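Local coordinates for phosphoserine phosphatase RsbX (Bacillus subtilis, PDB 3W45), which dephosphorylates RsbS as a phosphoserine phosphatase and is a negative regulator of sigma-B activity, at residues Cys40-Gly45 with Ile153-Leu158; Leu13-Asn18 with Asp189-Ile194. One frame throughout, in Å; residues are numbered along the deposited sequence.

Interaction 1: residues Cys40-Gly45 with Ile153-Leu158; sequences CAVADG and IHTDGL. With CO (cobalt (II) ion), chain C.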
loop_
_atom_site.group_PDB
_atom_site.type_symbol
_atom_site.label_atom_id
_atom_site.label_comp_id
_atom_site.label_asym_id
_atom_site.label_seq_id
_atom_site.Cartn_x
_atom_site.Cartn_y
_atom_site.Cartn_z
ATOM N N CYS A 40 3.539 6.463 1.593
ATOM C CA CYS A 40 2.342 5.740 1.902
ATOM C C CYS A 40 2.633 4.316 2.335
ATOM O O CYS A 40 3.724 3.780 2.084
ATOM C CB CYS A 40 1.341 5.836 0.775
ATOM S SG CYS A 40 1.733 4.875 -0.651
ATOM N N ALA A 41 1.649 3.727 2.995
ATOM C CA ALA A 41 1.833 2.391 3.558
ATOM C C ALA A 41 0.493 1.737 3.685
ATOM O O ALA A 41 -0.511 2.393 3.923
ATOM C CB ALA A 41 2.515 2.472 4.934
ATOM N N VAL A 42 0.474 0.430 3.513
ATOM C CA VAL A 42 -0.750 -0.339 3.733
ATOM C C VAL A 42 -0.330 -1.568 4.545
ATOM O O VAL A 42 0.709 -2.173 4.259
ATOM C CB VAL A 42 -1.353 -0.772 2.377
ATOM C CG1 VAL A 42 -2.532 -1.692 2.588
ATOM C CG2 VAL A 42 -1.794 0.454 1.502
ATOM N N ALA A 43 -1.107 -1.893 5.583
ATOM C CA ALA A 43 -0.832 -3.069 6.406
ATOM C C ALA A 43 -2.098 -3.865 6.699
ATOM O O ALA A 43 -3.206 -3.322 6.705
ATOM C CB ALA A 43 -0.160 -2.636 7.726
ATOM N N ASP A 44 -1.919 -5.156 6.967
ATOM C CA ASP A 44 -3.011 -6.045 7.284
ATOM C C ASP A 44 -2.593 -6.791 8.527
ATOM O O ASP A 44 -1.654 -7.599 8.470
ATOM C CB ASP A 44 -3.210 -6.998 6.058
ATOM C CG ASP A 44 -4.365 -7.970 6.240
ATOM O OD1 ASP A 44 -4.928 -7.972 7.346
ATOM O OD2 ASP A 44 -4.710 -8.679 5.254
ATOM N N GLY A 45 -3.232 -6.499 9.675
ATOM C CA GLY A 45 -2.877 -7.207 10.901
ATOM C C GLY A 45 -3.205 -8.702 10.940
ATOM O O GLY A 45 -4.209 -9.172 10.372
ATOM N N ILE A 153 -1.397 -0.199 -4.404
ATOM C CA ILE A 153 -0.990 -1.014 -3.295
ATOM C C ILE A 153 -2.248 -1.583 -2.692
ATOM O O ILE A 153 -3.144 -0.836 -2.386
ATOM C CB ILE A 153 -0.229 -0.224 -2.216
ATOM C CG1 ILE A 153 0.985 0.426 -2.859
ATOM C CG2 ILE A 153 0.134 -1.162 -1.046
ATOM C CD1 ILE A 153 1.747 1.320 -1.893
ATOM N N HIS A 154 -2.312 -2.898 -2.530
ATOM C CA HIS A 154 -3.529 -3.497 -1.986
ATOM C C HIS A 154 -3.349 -4.668 -1.011
ATOM O O HIS A 154 -2.408 -5.478 -1.121
ATOM C CB HIS A 154 -4.465 -3.891 -3.138
ATOM C CG HIS A 154 -4.036 -5.099 -3.900
ATOM N ND1 HIS A 154 -4.262 -6.381 -3.447
ATOM C CD2 HIS A 154 -3.446 -5.228 -5.113
ATOM C CE1 HIS A 154 -3.798 -7.247 -4.331
ATOM N NE2 HIS A 154 -3.303 -6.574 -5.357
ATOM N N THR A 155 -4.280 -4.771 -0.077
ATOM C CA THR A 155 -4.302 -5.964 0.809
ATOM C C THR A 155 -4.912 -7.185 0.128
ATOM O O THR A 155 -5.508 -7.087 -0.944
ATOM C CB THR A 155 -5.034 -5.712 2.114
ATOM O OG1 THR A 155 -6.389 -5.290 1.860
ATOM C CG2 THR A 155 -4.317 -4.638 2.947
ATOM N N ASP A 156 -4.774 -8.334 0.769
ATOM C CA ASP A 156 -5.267 -9.600 0.182
ATOM C C ASP A 156 -6.786 -9.686 0.066
ATOM O O ASP A 156 -7.275 -10.591 -0.595
ATOM C CB ASP A 156 -4.695 -10.820 0.935
ATOM C CG ASP A 156 -5.150 -10.879 2.397
ATOM O OD1 ASP A 156 -5.883 -9.956 2.853
ATOM O OD2 ASP A 156 -4.725 -11.802 3.109
ATOM N N GLY A 157 -7.525 -8.753 0.660
ATOM C CA GLY A 157 -8.976 -8.722 0.469
ATOM C C GLY A 157 -9.370 -8.366 -0.963
ATOM O O GLY A 157 -10.514 -8.622 -1.372
ATOM N N LEU A 158 -8.440 -7.773 -1.726
ATOM C CA LEU A 158 -8.639 -7.486 -3.157
ATOM C C LEU A 158 -7.989 -8.584 -3.955
ATOM O O LEU A 158 -6.766 -8.708 -3.961
ATOM C CB LEU A 158 -8.034 -6.114 -3.574
ATOM C CG LEU A 158 -8.272 -5.717 -5.041
ATOM C CD1 LEU A 158 -9.730 -5.447 -5.355
ATOM C CD2 LEU A 158 -7.449 -4.500 -5.431
HETATM CO CO CO C . -6.557 -9.515 4.701
HETATM O O HOH W 1 -3.081 -8.447 2.971
HETATM O O HOH W 2 -7.449 -9.433 6.713
HETATM O O HOH W 3 -5.980 -11.495 5.369
HETATM O O HOH W 4 -7.180 -7.642 4.267
#
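Ile153 and Val42 meet where the touching parts of 40-45 and 153-156 run almost the same way. Their end-to-end directions are 3° apart, and their strands belong to different sheets. The two side chains slide past each other in opposite directions. Methyl CG2 of Ile153 lies 3.6 Å from CG2 of Val42. The far end of the same isoleucine, CD1, reaches SG of Cys40 at 3.8 Å. Two residues on, Thr155 faces the same way. Its methyl CG2 presses on Val42 CG1 at 3.5 Å, a tight carbon pair, and the two side chains cross at about a right angle. A chi1 of 58° lays CG2 against the valine and leaves OG1 to bond Asp27 and the backbone N of Thr192, so the buried hydroxyl is satisfied.

Past this patch the contact turns polar. Asp44 OD2 binds cobalt at 2.1 Å and Asp156 OD1 binds it at 2.0 Å. The planes of the two carboxylates are 78° apart, and each uses one oxygen for the metal. Asp189 and three waters complete six ligands. Water 1 ties the sides together: it donates to Asp44 OD2 and accepts from Asp156 N, each at 2.8 Å. Asn109 bonds Asp156 OD2 and probably helps hold that carboxylate.

The contact thus packs the two sheets of a PPM-type phosphatase face to face and ends at the metal site. The two acidic oxygens, Asp44 OD2 and Asp156 OD1, sit 3.0 Å apart, a closeness that the shared cation probably makes tolerable. In PPM phosphatases a metal-activated water is thought to attack the phosphate; the waters on this cobalt are consistent with that chemistry.

Interaction 2: residues Leu13-Asn18 with Asp189-Ile194; sequences LVYQLN and DDLTYI. With CO (cobalt (II) ion), chain C.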
loop_
_atom_site.group_PDB
_atom_site.type_symbol
_atom_site.label_atom_id
_atom_site.label_comp_id
_atom_site.label_asym_id
_atom_site.label_seq_id
_atom_site.Cartn_x
_atom_site.Cartn_y
_atom_site.Cartn_z
ATOM N N LEU A 13 -6.081 7.825 -4.714
ATOM C CA LEU A 13 -7.359 7.452 -4.146
ATOM C C LEU A 13 -7.136 6.317 -3.160
ATOM O O LEU A 13 -6.474 5.343 -3.487
ATOM C CB LEU A 13 -8.354 7.086 -5.256
ATOM C CG LEU A 13 -9.772 6.592 -4.900
ATOM C CD1 LEU A 13 -10.719 6.764 -6.085
ATOM C CD2 LEU A 13 -9.837 5.111 -4.415
ATOM N N VAL A 14 -7.635 6.474 -1.946
ATOM C CA VAL A 14 -7.658 5.350 -0.998
ATOM C C VAL A 14 -9.070 4.791 -0.870
ATOM O O VAL A 14 -10.031 5.557 -0.702
ATOM C CB VAL A 14 -7.165 5.754 0.386
ATOM C CG1 VAL A 14 -7.047 4.514 1.295
ATOM C CG2 VAL A 14 -5.869 6.465 0.265
ATOM N N TYR A 15 -9.197 3.463 -0.952
ATOM C CA TYR A 15 -10.499 2.817 -0.747
ATOM C C TYR A 15 -10.330 1.818 0.399
ATOM O O TYR A 15 -9.321 1.098 0.467
ATOM C CB TYR A 15 -10.922 2.075 -2.023
ATOM C CG TYR A 15 -12.119 1.147 -1.850
ATOM C CD1 TYR A 15 -11.978 -0.095 -1.203
ATOM C CD2 TYR A 15 -13.381 1.494 -2.342
ATOM C CE1 TYR A 15 -13.087 -0.955 -1.007
ATOM C CE2 TYR A 15 -14.497 0.625 -2.169
ATOM C CZ TYR A 15 -14.331 -0.588 -1.507
ATOM O OH TYR A 15 -15.393 -1.462 -1.313
ATOM N N GLN A 16 -11.283 1.788 1.321
ATOM C CA GLN A 16 -11.245 0.737 2.334
ATOM C C GLN A 16 -12.649 0.319 2.728
ATOM O O GLN A 16 -13.544 1.174 2.935
ATOM C CB GLN A 16 -10.457 1.162 3.579
ATOM C CG GLN A 16 -10.308 0.066 4.624
ATOM C CD GLN A 16 -9.422 0.451 5.802
ATOM O OE1 GLN A 16 -9.906 1.038 6.780
ATOM N NE2 GLN A 16 -8.141 0.097 5.738
ATOM N N LEU A 17 -12.862 -0.987 2.820
ATOM C CA LEU A 17 -14.156 -1.470 3.292
ATOM C C LEU A 17 -13.953 -2.698 4.145
ATOM O O LEU A 17 -13.105 -3.530 3.828
ATOM C CB LEU A 17 -15.095 -1.788 2.129
ATOM C CG LEU A 17 -16.571 -1.719 2.583
ATOM C CD1 LEU A 17 -16.859 -0.292 3.099
ATOM C CD2 LEU A 17 -17.498 -2.084 1.457
ATOM N N ASN A 18 -14.733 -2.806 5.217
ATOM C CA ASN A 18 -14.605 -3.956 6.117
ATOM C C ASN A 18 -15.204 -5.204 5.531
ATOM O O ASN A 18 -16.155 -5.125 4.739
ATOM C CB ASN A 18 -15.340 -3.698 7.428
ATOM C CG ASN A 18 -14.690 -2.618 8.273
ATOM O OD1 ASN A 18 -13.766 -1.935 7.844
ATOM N ND2 ASN A 18 -15.194 -2.450 9.495
ATOM N N ASP A 189 -13.162 -10.435 2.997
ATOM C CA ASP A 189 -12.135 -9.978 3.928
ATOM C C ASP A 189 -12.162 -8.464 3.920
ATOM O O ASP A 189 -12.781 -7.863 3.040
ATOM C CB ASP A 189 -10.757 -10.486 3.436
ATOM C CG ASP A 189 -9.623 -10.205 4.430
ATOM O OD1 ASP A 189 -9.892 -9.864 5.616
ATOM O OD2 ASP A 189 -8.450 -10.338 4.022
ATOM N N ASP A 190 -11.514 -7.837 4.903
ATOM C CA ASP A 190 -11.208 -6.389 4.773
ATOM C C ASP A 190 -10.474 -6.147 3.462
ATOM O O ASP A 190 -9.651 -6.973 3.056
ATOM C CB ASP A 190 -10.334 -5.898 5.925
ATOM C CG ASP A 190 -10.986 -6.134 7.289
ATOM O OD1 ASP A 190 -12.228 -6.032 7.382
ATOM O OD2 ASP A 190 -10.262 -6.460 8.254
ATOM N N LEU A 191 -10.796 -5.029 2.801
ATOM C CA LEU A 191 -10.249 -4.713 1.477
ATOM C C LEU A 191 -9.769 -3.265 1.528
ATOM O O LEU A 191 -10.544 -2.346 1.822
ATOM C CB LEU A 191 -11.336 -4.863 0.389
ATOM C CG LEU A 191 -10.865 -4.983 -1.073
ATOM C CD1 LEU A 191 -11.934 -5.669 -1.936
ATOM C CD2 LEU A 191 -10.525 -3.647 -1.654
ATOM N N THR A 192 -8.466 -3.082 1.320
ATOM C CA THR A 192 -7.875 -1.748 1.277
ATOM C C THR A 192 -7.004 -1.629 0.016
ATOM O O THR A 192 -6.222 -2.536 -0.297
ATOM C CB THR A 192 -6.941 -1.525 2.471
ATOM O OG1 THR A 192 -7.670 -1.724 3.703
ATOM C CG2 THR A 192 -6.345 -0.104 2.434
ATOM N N TYR A 193 -7.131 -0.513 -0.691
ATOM C CA TYR A 193 -6.166 -0.217 -1.761
ATOM C C TYR A 193 -5.877 1.274 -1.888
ATOM O O TYR A 193 -6.743 2.107 -1.601
ATOM C CB TYR A 193 -6.604 -0.838 -3.090
ATOM C CG TYR A 193 -7.922 -0.376 -3.676
ATOM C CD1 TYR A 193 -8.020 0.836 -4.368
ATOM C CD2 TYR A 193 -9.035 -1.196 -3.619
ATOM C CE1 TYR A 193 -9.217 1.228 -4.959
ATOM C CE2 TYR A 193 -10.232 -0.832 -4.216
ATOM C CZ TYR A 193 -10.318 0.378 -4.882
ATOM O OH TYR A 193 -11.516 0.721 -5.453
ATOM N N ILE A 194 -4.644 1.581 -2.269
ATOM C CA ILE A 194 -4.257 2.948 -2.590
ATOM C C ILE A 194 -3.902 2.953 -4.069
ATOM O O ILE A 194 -3.104 2.112 -4.495
ATOM C CB ILE A 194 -3.026 3.413 -1.781
ATOM C CG1 ILE A 194 -3.332 3.443 -0.266
ATOM C CG2 ILE A 194 -2.588 4.795 -2.282
ATOM C CD1 ILE A 194 -2.120 3.963 0.552
HETATM CO CO CO C . -6.557 -9.515 4.701
HETATM O O HOH W 5 -14.562 -5.704 2.135
HETATM O O HOH W 2 -7.449 -9.433 6.713
HETATM O O HOH W 4 -7.180 -7.642 4.267
HETATM O O HOH W 3 -5.980 -11.495 5.369
#
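Tyr15 and Tyr193 pack together on one face of an antiparallel strand pair. The bump is Tyr15 CB. It rests on the face of the Tyr193 ring, offset toward the rim and 3.5 Å from the centroid, in a CH-pi contact. The two rings are nearly parallel, with planes 4° apart, but they are slid so far that they barely overlap. Tyr193 has CG between its backbone N and carbonyl carbon (chi1 62°), which turns its ring toward 13-18, with one face against CB of Tyr15. The slide leaves Leu13 CD2 beside Tyr193 CE1 at 4.0 Å, and Leu191 CD2 beside Tyr15 CE1 at 3.8 Å. The side chains form a row: Leu13, Tyr193, Tyr15, Leu191.

The opposite face carries Val14, Gln16, Thr192 and Ile194. Val14 CG2 lies beside Ile194 CG1 at 4.0 Å, both side chains pointing the same way. Gln16 and Thr192 are also side by side. Gln16 NE2 donates to Thr192 OG1 at 2.8 Å, close to its amide plane. That hydroxyl also bonds Asp27. Tyr15 with Tyr193 and Leu17 with Leu191 form hydrogen-bonded pairs, two bonds to a pair. Where the strands end, Asp190 OD1 lies against Asn18 CA at 3.4 Å and accepts from Lys19 N, while its OD2 forms a salt bridge with Lys22. Just before strand 191-198, Asp189 binds cobalt.

This pair lies inside the six-strand sheet, between strand 2-6 and strand 150-154. The face with Val14 and Ile194 packs on strands 27-33 and 37-45 of the second sheet. On the tyrosine face, Tyr193 OH bonds Ser177 of helix 173-179, and Tyr15 also touches Ile2 of strand 2-6.

In the fold
After strand 2-6 the chain lays down 13-18, then 40-45. It passes through helices and strands of both sheets before reaching 153-158. Interaction 1 closes that loop by bridging the two sheets of the sandwich. The chain goes on through two helices to 189-194, where interaction 2 closes a longer loop within the six-strand sheet. Interaction 1 is nested inside it. Strands 150-154 and 191-198 are neighbours, and a probable hydrogen bond from Ile194 N to Ile153 O joins the contacts. Both also meet at the cobalt ion, which gathers one aspartate each from 40-45, 153-158 and 189-194.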